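Long-range contact in seryl-tRNA synthetase, cytoplasmic (Candida albicans, PDB 3QO8), which catalyses the ATP-dependent attachment of serine to tRNA(Ser), working as a homodimer with the tRNA bound across both subunits: residues L199-V211 and P268-R280. Numbering follows the deposited sequence. Where two conformers were deposited one is given.
With SSA (5'-O-(N-(L-seryl)-sulfamoyl)adenosine), chain B.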
ATOM      1  N   LEU A 199      13.052  18.264   4.423  1.00 17.94           N
ATOM      2  CA  LEU A 199      12.074  19.180   3.844  1.00 18.87           C
ATOM      3  C   LEU A 199      11.354  19.989   4.918  1.00 23.52           C
ATOM      4  O   LEU A 199      11.034  21.162   4.718  1.00 24.60           O
ATOM      5  CB  LEU A 199      11.068  18.432   2.974  1.00 20.78           C
ATOM      6  CG  LEU A 199      11.580  17.875   1.640  1.00 15.58           C
ATOM      7  CD1 LEU A 199      10.451  17.143   0.914  1.00 12.20           C
ATOM      8  CD2 LEU A 199      12.175  18.993   0.750  1.00 17.61           C
ATOM      9  N   SER A 200      11.100  19.362   6.062  1.00 20.33           N
ATOM     10  CA  SER A 200      10.435  20.054   7.162  1.00 21.92           C
ATOM     11  C   SER A 200      11.274  21.265   7.612  1.00 30.41           C
ATOM     12  O   SER A 200      10.737  22.324   7.944  1.00 24.62           O
ATOM     13  CB  SER A 200      10.164  19.081   8.322  1.00 24.46           C
ATOM     14  OG  SER A 200       9.892  19.783   9.515  1.00 42.74           O
ATOM     15  N   SER A 201      12.596  21.110   7.603  1.00 25.97           N
ATOM     16  CA  SER A 201      13.492  22.205   7.969  1.00 33.63           C
ATOM     17  C   SER A 201      13.406  23.349   6.973  1.00 36.89           C
ATOM     18  O   SER A 201      13.840  24.457   7.261  1.00 38.39           O
ATOM     19  CB  SER A 201      14.943  21.716   8.038  1.00 36.10           C
ATOM     20  OG  SER A 201      15.143  20.928   9.194  1.00 45.63           O
ATOM     21  N   LYS A 202      12.880  23.066   5.789  1.00 33.85           N
ATOM     22  CA  LYS A 202      12.751  24.081   4.752  1.00 34.84           C
ATOM     23  C   LYS A 202      11.338  24.645   4.675  1.00 32.77           C
ATOM     24  O   LYS A 202      10.988  25.326   3.720  1.00 45.72           O
ATOM     25  CB  LYS A 202      13.152  23.505   3.403  1.00 32.77           C
ATOM     26  CG  LYS A 202      14.632  23.244   3.284  1.00 35.23           C
ATOM     27  CD  LYS A 202      14.971  22.602   1.970  1.00 33.84           C
ATOM     28  CE  LYS A 202      16.457  22.381   1.878  1.00 33.49           C
ATOM     29  NZ  LYS A 202      17.190  23.675   1.992  1.00 42.60           N
ATOM     30  N   GLY A 203      10.527  24.339   5.675  1.00 30.05           N
ATOM     31  CA  GLY A 203       9.177  24.876   5.744  1.00 33.89           C
ATOM     32  C   GLY A 203       8.103  24.047   5.063  1.00 33.50           C
ATOM     33  O   GLY A 203       6.959  24.487   4.974  1.00 38.00           O
ATOM     34  N   TYR A 204       8.456  22.853   4.584  1.00 22.89           N
ATOM     35  CA  TYR A 204       7.468  21.951   4.005  1.00 19.22           C
ATOM     36  C   TYR A 204       6.665  21.304   5.121  1.00 21.88           C
ATOM     37  O   TYR A 204       7.198  20.989   6.184  1.00 21.87           O
ATOM     38  CB  TYR A 204       8.135  20.837   3.195  1.00 17.58           C
ATOM     39  CG  TYR A 204       8.718  21.252   1.865  1.00 21.88           C
ATOM     40  CD1 TYR A 204       8.253  20.699   0.675  1.00 20.80           C
ATOM     41  CD2 TYR A 204       9.757  22.173   1.795  1.00 21.72           C
ATOM     42  CE1 TYR A 204       8.808  21.068  -0.565  1.00 22.46           C
ATOM     43  CE2 TYR A 204      10.305  22.550   0.571  1.00 22.67           C
ATOM     44  CZ  TYR A 204       9.828  21.996  -0.602  1.00 22.92           C
ATOM     45  OH  TYR A 204      10.388  22.377  -1.815  1.00 23.68           O
ATOM     46  N   VAL A 205       5.382  21.098   4.869  1.00 17.89           N
ATOM     47  CA  VAL A 205       4.511  20.417   5.817  1.00 14.71           C
ATOM     48  C   VAL A 205       4.473  18.917   5.505  1.00 14.87           C
ATOM     49  O   VAL A 205       4.062  18.524   4.420  1.00 17.21           O
ATOM     50  CB  VAL A 205       3.094  21.002   5.719  1.00 18.06           C
ATOM     51  CG1 VAL A 205       2.109  20.216   6.590  1.00 22.71           C
ATOM     52  CG2 VAL A 205       3.118  22.485   6.095  1.00 24.81           C
ATOM     53  N   PRO A 206       4.904  18.075   6.458  1.00 20.97           N
ATOM     54  CA  PRO A 206       4.830  16.629   6.225  1.00 19.51           C
ATOM     55  C   PRO A 206       3.400  16.200   5.993  1.00 21.65           C
ATOM     56  O   PRO A 206       2.488  16.591   6.736  1.00 17.44           O
ATOM     57  CB  PRO A 206       5.366  16.030   7.528  1.00 17.70           C
ATOM     58  CG  PRO A 206       6.268  17.113   8.085  1.00 25.02           C
ATOM     59  CD  PRO A 206       5.559  18.398   7.740  1.00 23.75           C
ATOM     60  N   LEU A 207       3.188  15.402   4.960  1.00 14.85           N
ATOM     61  CA  LEU A 207       1.826  14.996   4.651  1.00 15.47           C
ATOM     62  C   LEU A 207       1.846  13.566   4.158  1.00 23.03           C
ATOM     63  O   LEU A 207       2.347  13.310   3.067  1.00 19.74           O
ATOM     64  CB  LEU A 207       1.252  15.923   3.580  1.00 14.84           C
ATOM     65  CG  LEU A 207      -0.227  15.802   3.237  1.00 20.89           C
ATOM     66  CD1 LEU A 207      -1.074  16.068   4.477  1.00 16.55           C
ATOM     67  CD2 LEU A 207      -0.585  16.758   2.115  1.00 16.70           C
ATOM     68  N   GLN A 208       1.317  12.635   4.952  1.00 17.28           N
ATOM     69  CA  GLN A 208       1.236  11.247   4.506  1.00 16.63           C
ATOM     70  C   GLN A 208      -0.079  11.000   3.812  1.00 19.98           C
ATOM     71  O   GLN A 208      -1.149  11.133   4.407  1.00 16.80           O
ATOM     72  CB  GLN A 208       1.406  10.254   5.650  1.00 16.51           C
ATOM     73  CG  GLN A 208       1.379   8.781   5.168  1.00 18.09           C
ATOM     74  CD  GLN A 208       1.682   7.807   6.296  1.00 19.98           C
ATOM     75  OE1 GLN A 208       2.419   8.138   7.215  1.00 22.94           O
ATOM     76  NE2 GLN A 208       1.110   6.614   6.236  1.00 21.60           N
ATOM     77  N   ALA A 209       0.007  10.637   2.541  1.00 14.54           N
ATOM     78  CA  ALA A 209      -1.175  10.520   1.703  1.00 13.35           C
ATOM     79  C   ALA A 209      -1.712   9.101   1.718  1.00 16.62           C
ATOM     80  O   ALA A 209      -0.942   8.146   1.842  1.00 18.78           O
ATOM     81  CB  ALA A 209      -0.817  10.940   0.246  1.00 12.34           C
ATOM     82  N   PRO A 210      -3.032   8.954   1.557  1.00 14.82           N
ATOM     83  CA  PRO A 210      -3.607   7.615   1.395  1.00 17.96           C
ATOM     84  C   PRO A 210      -3.153   7.045   0.055  1.00 18.78           C
ATOM     85  O   PRO A 210      -2.879   7.813  -0.865  1.00 13.94           O
ATOM     86  CB  PRO A 210      -5.112   7.888   1.378  1.00 19.31           C
ATOM     87  CG  PRO A 210      -5.227   9.301   0.878  1.00 21.03           C
ATOM     88  CD  PRO A 210      -4.046  10.019   1.435  1.00 18.23           C
ATOM     89  N   VAL A 211      -3.042   5.729  -0.054  1.00 16.97           N
ATOM     90  CA  VAL A 211      -2.554   5.126  -1.296  1.00 12.12           C
ATOM     91  C   VAL A 211      -3.667   4.612  -2.195  1.00 14.43           C
ATOM     92  O   VAL A 211      -3.399   4.036  -3.259  1.00 16.40           O
ATOM     93  CB  VAL A 211      -1.554   3.977  -1.029  1.00 18.42           C
ATOM     94  CG1 VAL A 211      -0.322   4.520  -0.332  1.00 14.99           C
ATOM     95  CG2 VAL A 211      -2.206   2.867  -0.208  1.00 15.89           C
ATOM     96  N   PRO A 268       3.405  30.646  -0.963  1.00 26.23           N
ATOM     97  CA  PRO A 268       3.254  29.266  -1.427  1.00 19.97           C
ATOM     98  C   PRO A 268       2.920  28.300  -0.301  1.00 27.55           C
ATOM     99  O   PRO A 268       3.245  28.549   0.860  1.00 25.95           O
ATOM    100  CB  PRO A 268       4.653  28.933  -1.959  1.00 26.60           C
ATOM    101  CG  PRO A 268       5.554  29.721  -1.073  1.00 28.58           C
ATOM    102  CD  PRO A 268       4.822  31.041  -0.878  1.00 26.04           C
ATOM    103  N   VAL A 269       2.251  27.210  -0.643  1.00 23.37           N
ATOM    104  CA  VAL A 269       2.035  26.110   0.289  0.65 21.84           C
ATOM    105  C   VAL A 269       2.914  24.946  -0.171  1.00 25.32           C
ATOM    106  O   VAL A 269       2.826  24.527  -1.323  1.00 20.94           O
ATOM    107  CB  VAL A 269       0.562  25.675   0.299  0.65 20.94           C
ATOM    108  CG1 VAL A 269       0.412  24.330   0.950  0.65 15.60           C
ATOM    109  CG2 VAL A 269      -0.311  26.726   0.994  0.65 20.82           C
ATOM    110  N   ARG A 270       3.763  24.444   0.713  1.00 19.33           N
ATOM    111  CA  ARG A 270       4.712  23.403   0.344  1.00 15.19           C
ATOM    112  C   ARG A 270       4.495  22.138   1.173  1.00 20.57           C
ATOM    113  O   ARG A 270       4.512  22.195   2.400  1.00 19.84           O
ATOM    114  CB  ARG A 270       6.134  23.920   0.550  1.00 17.82           C
ATOM    115  CG  ARG A 270       6.441  25.233  -0.222  1.00 19.78           C
ATOM    116  CD  ARG A 270       7.925  25.573  -0.141  1.00 24.45           C
ATOM    117  NE  ARG A 270       8.310  26.677  -1.028  1.00 26.82           N
ATOM    118  CZ  ARG A 270       8.681  27.881  -0.607  1.00 30.15           C
ATOM    119  NH1 ARG A 270       8.728  28.138   0.695  1.00 29.46           N
ATOM    120  NH2 ARG A 270       9.029  28.822  -1.483  1.00 23.49           N
ATOM    121  N   TYR A 271       4.289  21.007   0.501  1.00 15.68           N
ATOM    122  CA  TYR A 271       4.094  19.727   1.188  1.00 14.73           C
ATOM    123  C   TYR A 271       5.262  18.762   0.942  1.00 16.77           C
ATOM    124  O   TYR A 271       5.723  18.604  -0.188  1.00 17.59           O
ATOM    125  CB  TYR A 271       2.796  19.058   0.750  1.00 14.15           C
ATOM    126  CG  TYR A 271       1.574  19.834   1.169  1.00 17.43           C
ATOM    127  CD1 TYR A 271       1.253  19.979   2.519  1.00 13.83           C
ATOM    128  CD2 TYR A 271       0.760  20.444   0.232  1.00 23.08           C
ATOM    129  CE1 TYR A 271       0.126  20.718   2.922  1.00 20.94           C
ATOM    130  CE2 TYR A 271      -0.358  21.173   0.621  1.00 24.29           C
ATOM    131  CZ  TYR A 271      -0.669  21.301   1.965  1.00 20.82           C
ATOM    132  OH  TYR A 271      -1.776  22.031   2.341  1.00 22.06           O
ATOM    133  N   ALA A 272       5.732  18.150   2.021  1.00 13.88           N
ATOM    134  CA  ALA A 272       6.646  17.028   1.956  1.00 17.36           C
ATOM    135  C   ALA A 272       5.782  15.771   1.989  1.00 20.84           C
ATOM    136  O   ALA A 272       5.428  15.265   3.067  1.00 14.29           O
ATOM    137  CB  ALA A 272       7.600  17.071   3.134  1.00 15.95           C
ATOM    138  N   GLY A 273       5.420  15.284   0.805  1.00 11.97           N
ATOM    139  CA  GLY A 273       4.515  14.156   0.695  1.00 11.55           C
ATOM    140  C   GLY A 273       5.235  12.854   0.956  1.00 17.98           C
ATOM    141  O   GLY A 273       6.375  12.695   0.563  1.00 19.57           O
ATOM    142  N   TYR A 274       4.574  11.926   1.635  1.00 14.29           N
ATOM    143  CA  TYR A 274       5.138  10.596   1.819  1.00 13.06           C
ATOM    144  C   TYR A 274       4.067   9.550   1.576  1.00 20.13           C
ATOM    145  O   TYR A 274       2.949   9.651   2.104  1.00 15.66           O
ATOM    146  CB  TYR A 274       5.729  10.415   3.229  1.00 14.74           C
ATOM    147  CG  TYR A 274       5.938   8.951   3.557  1.00 13.74           C
ATOM    148  CD1 TYR A 274       6.803   8.170   2.789  1.00 14.84           C
ATOM    149  CD2 TYR A 274       5.242   8.334   4.581  1.00 17.40           C
ATOM    150  CE1 TYR A 274       6.983   6.831   3.045  1.00 16.59           C
ATOM    151  CE2 TYR A 274       5.434   6.972   4.860  1.00 21.57           C
ATOM    152  CZ  TYR A 274       6.303   6.231   4.081  1.00 18.39           C
ATOM    153  OH  TYR A 274       6.510   4.887   4.319  1.00 17.75           O
ATOM    154  N   SER A 275       4.401   8.545   0.775  1.00 14.39           N
ATOM    155  CA  SER A 275       3.485   7.433   0.577  1.00 14.22           C
ATOM    156  C   SER A 275       4.261   6.296  -0.042  1.00 16.31           C
ATOM    157  O   SER A 275       5.352   6.503  -0.578  1.00 12.70           O
ATOM    158  CB  SER A 275       2.356   7.836  -0.376  1.00 16.16           C
ATOM    159  OG  SER A 275       2.847   7.939  -1.720  1.00 13.92           O
ATOM    160  N   SER A 276       3.698   5.100   0.021  1.00 11.40           N
ATOM    161  CA  SER A 276       4.087   4.062  -0.921  1.00 13.80           C
ATOM    162  C   SER A 276       3.468   4.396  -2.283  1.00 17.68           C
ATOM    163  O   SER A 276       2.504   5.173  -2.362  1.00 15.49           O
ATOM    164  CB  SER A 276       3.649   2.684  -0.435  1.00 15.44           C
ATOM    165  OG  SER A 276       4.480   2.285   0.646  1.00 18.83           O
ATOM    166  N   CYS A 277       4.043   3.817  -3.335  1.00 12.98           N
ATOM    167  CA  CYS A 277       3.672   4.082  -4.723  1.00 14.13           C
ATOM    168  C   CYS A 277       3.614   2.756  -5.451  1.00 13.82           C
ATOM    169  O   CYS A 277       4.467   1.895  -5.241  1.00 18.60           O
ATOM    170  CB  CYS A 277       4.721   4.987  -5.392  1.00 10.42           C
ATOM    171  SG  CYS A 277       5.021   6.527  -4.468  1.00 16.79           S
ATOM    172  N   PHE A 278       2.618   2.593  -6.316  1.00 12.25           N
ATOM    173  CA  PHE A 278       2.386   1.303  -6.974  1.00 12.12           C
ATOM    174  C   PHE A 278       2.277   1.502  -8.474  1.00 19.00           C
ATOM    175  O   PHE A 278       1.491   2.333  -8.935  1.00 15.37           O
ATOM    176  CB  PHE A 278       1.111   0.656  -6.405  1.00 12.57           C
ATOM    177  CG  PHE A 278       1.142   0.520  -4.907  1.00 19.38           C
ATOM    178  CD1 PHE A 278       1.665  -0.619  -4.311  1.00 20.04           C
ATOM    179  CD2 PHE A 278       0.704   1.560  -4.096  1.00 16.03           C
ATOM    180  CE1 PHE A 278       1.731  -0.723  -2.918  1.00 15.20           C
ATOM    181  CE2 PHE A 278       0.768   1.460  -2.718  1.00 20.01           C
ATOM    182  CZ  PHE A 278       1.271   0.316  -2.132  1.00 18.81           C
ATOM    183  N   ARG A 279       3.074   0.751  -9.235  1.00 12.28           N
ATOM    184  CA  ARG A 279       3.084   0.905 -10.676  1.00 16.51           C
ATOM    185  C   ARG A 279       3.150  -0.447 -11.372  1.00 17.29           C
ATOM    186  O   ARG A 279       3.985  -1.275 -11.044  1.00 17.62           O
ATOM    187  CB  ARG A 279       4.265   1.778 -11.090  1.00 18.23           C
ATOM    188  CG  ARG A 279       4.257   3.129 -10.409  1.00 20.42           C
ATOM    189  CD  ARG A 279       5.310   4.056 -10.983  1.00 19.37           C
ATOM    190  NE  ARG A 279       5.298   5.327 -10.273  1.00 20.61           N
ATOM    191  CZ  ARG A 279       5.872   6.442 -10.715  1.00 20.19           C
ATOM    192  NH1 ARG A 279       6.508   6.453 -11.895  1.00 17.57           N
ATOM    193  NH2 ARG A 279       5.796   7.550  -9.980  1.00 20.40           N
ATOM    194  N   ARG A 280       2.248  -0.663 -12.321  1.00 15.25           N
ATOM    195  CA  ARG A 280       2.224  -1.907 -13.085  1.00 18.85           C
ATOM    196  C   ARG A 280       3.453  -2.067 -13.976  1.00 24.99           C
ATOM    197  O   ARG A 280       3.853  -3.189 -14.272  1.00 24.11           O
ATOM    198  CB  ARG A 280       0.941  -1.993 -13.917  1.00 23.17           C
ATOM    199  CG  ARG A 280      -0.337  -2.089 -13.056  1.00 28.66           C
ATOM    200  CD  ARG A 280      -1.566  -2.396 -13.912  1.00 30.57           C
ATOM    201  NE  ARG A 280      -1.306  -3.519 -14.803  1.00 34.87           N
ATOM    202  CZ  ARG A 280      -1.478  -3.478 -16.123  1.00 45.69           C
ATOM    203  NH1 ARG A 280      -1.932  -2.371 -16.701  1.00 42.33           N
ATOM    204  NH2 ARG A 280      -1.202  -4.544 -16.862  1.00 41.71           N
TER
HETATM  205  N10 SSA B 486       5.342  12.891  -8.795  1.00 14.59           N
HETATM  206  CA  SSA B 486       6.450  12.868  -9.747  1.00 22.33           C
HETATM  207  CB  SSA B 486       7.716  13.418  -9.091  1.00 20.82           C
HETATM  208  OG  SSA B 486       8.209  12.499  -8.097  1.00 20.31           O
HETATM  209  C9  SSA B 486       6.690  11.467 -10.236  1.00 23.30           C
HETATM  210  O9  SSA B 486       6.084  10.511  -9.767  1.00 18.85           O
HETATM  211  N8  SSA B 486       7.600  11.333 -11.197  1.00 16.25           N
HETATM  212  S1  SSA B 486       8.210   9.917 -11.629  1.00 20.78           S
HETATM  213  O1S SSA B 486       7.268   9.082 -12.319  1.00 18.88           O
HETATM  214  O2S SSA B 486       9.348  10.152 -12.455  1.00 19.97           O
HETATM  215  O5' SSA B 486       8.718   9.173 -10.379  1.00 18.15           O
HETATM  216  C5' SSA B 486       9.601   9.800  -9.464  1.00 15.62           C
HETATM  217  C4' SSA B 486      10.759   8.849  -9.145  1.00 18.17           C
HETATM  218  O4' SSA B 486      10.326   7.609  -8.571  1.00 18.07           O
HETATM  219  C3' SSA B 486      11.561   8.433 -10.358  1.00 17.98           C
HETATM  220  O3' SSA B 486      12.454   9.490 -10.740  1.00 17.45           O
HETATM  221  C2' SSA B 486      12.271   7.195  -9.823  1.00 19.10           C
HETATM  222  O2' SSA B 486      13.396   7.575  -9.006  1.00 18.77           O
HETATM  223  C1' SSA B 486      11.224   6.559  -8.908  1.00 15.27           C
HETATM  224  N9  SSA B 486      10.492   5.496  -9.627  1.00 18.06           N
HETATM  225  C8  SSA B 486       9.629   5.654 -10.644  1.00 17.51           C
HETATM  226  N7  SSA B 486       9.190   4.436 -11.029  1.00 17.60           N
HETATM  227  C5  SSA B 486       9.784   3.525 -10.236  1.00 20.02           C
HETATM  228  C6  SSA B 486       9.713   2.148 -10.154  1.00 18.94           C
HETATM  229  N6  SSA B 486       8.911   1.480 -11.011  1.00 15.67           N
HETATM  230  N1  SSA B 486      10.447   1.499  -9.221  1.00 15.97           N
HETATM  231  C2  SSA B 486      11.237   2.179  -8.382  1.00 19.65           C
HETATM  232  N3  SSA B 486      11.317   3.515  -8.431  1.00 16.94           N
HETATM  233  C4  SSA B 486      10.610   4.199  -9.359  1.00 16.74           C
HETATM  234  O   HOH W   1       4.080  25.154   3.351  1.00 35.57           O
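With their CG atoms anti to the carbonyl carbon, Y204 (chi1 -73°) and R270 (chi1 -56°) meet so that the aliphatic part of R270 lies across one ring face: CB over the centre, 3.9 Å from the centroid in a CH-pi contact, and CD beside CE2. CD2 of L199 covers the opposite face. A272 tucks its CB against L199, 3.6 Å from CD1. Strands 205-208 and 269-278 run parallel, joined by five backbone hydrogen bonds in which residues 205-209 alternately donate and accept: V205 N donates to R270 O (2.8 Å), V205 O receives A272 N, L207 N reaches A272 O, L207 O takes Y274 N, and A209 N closes the series on Y274 O (3.1 Å). On one sheet face, CD2 of L207 lies over the Y271 ring, displaced toward its rim. On the other, extended Q208 runs beside Y274, its amide turned 79° from the ring, OE1 at the ring edge and NE2 hydrogen-bonded to E299 of the second subunit. V211 CB meets the edge of F278 at CE2 (3.8 Å). R279 NH1 donates a hydrogen bond to O1S of the seryl-adenylate analogue SSA (2.8 Å). Helix 183-200 with strand 205-208 is consistent with class II motif 1, strand 269-278 running into R279 with motif 2. Strand 297-307 pairs antiparallel with 269-278, helix 312-329 packs on Y204, helix 248-252 on L207 and Y271, and L207 and Q208 carry the sheet into the second subunit.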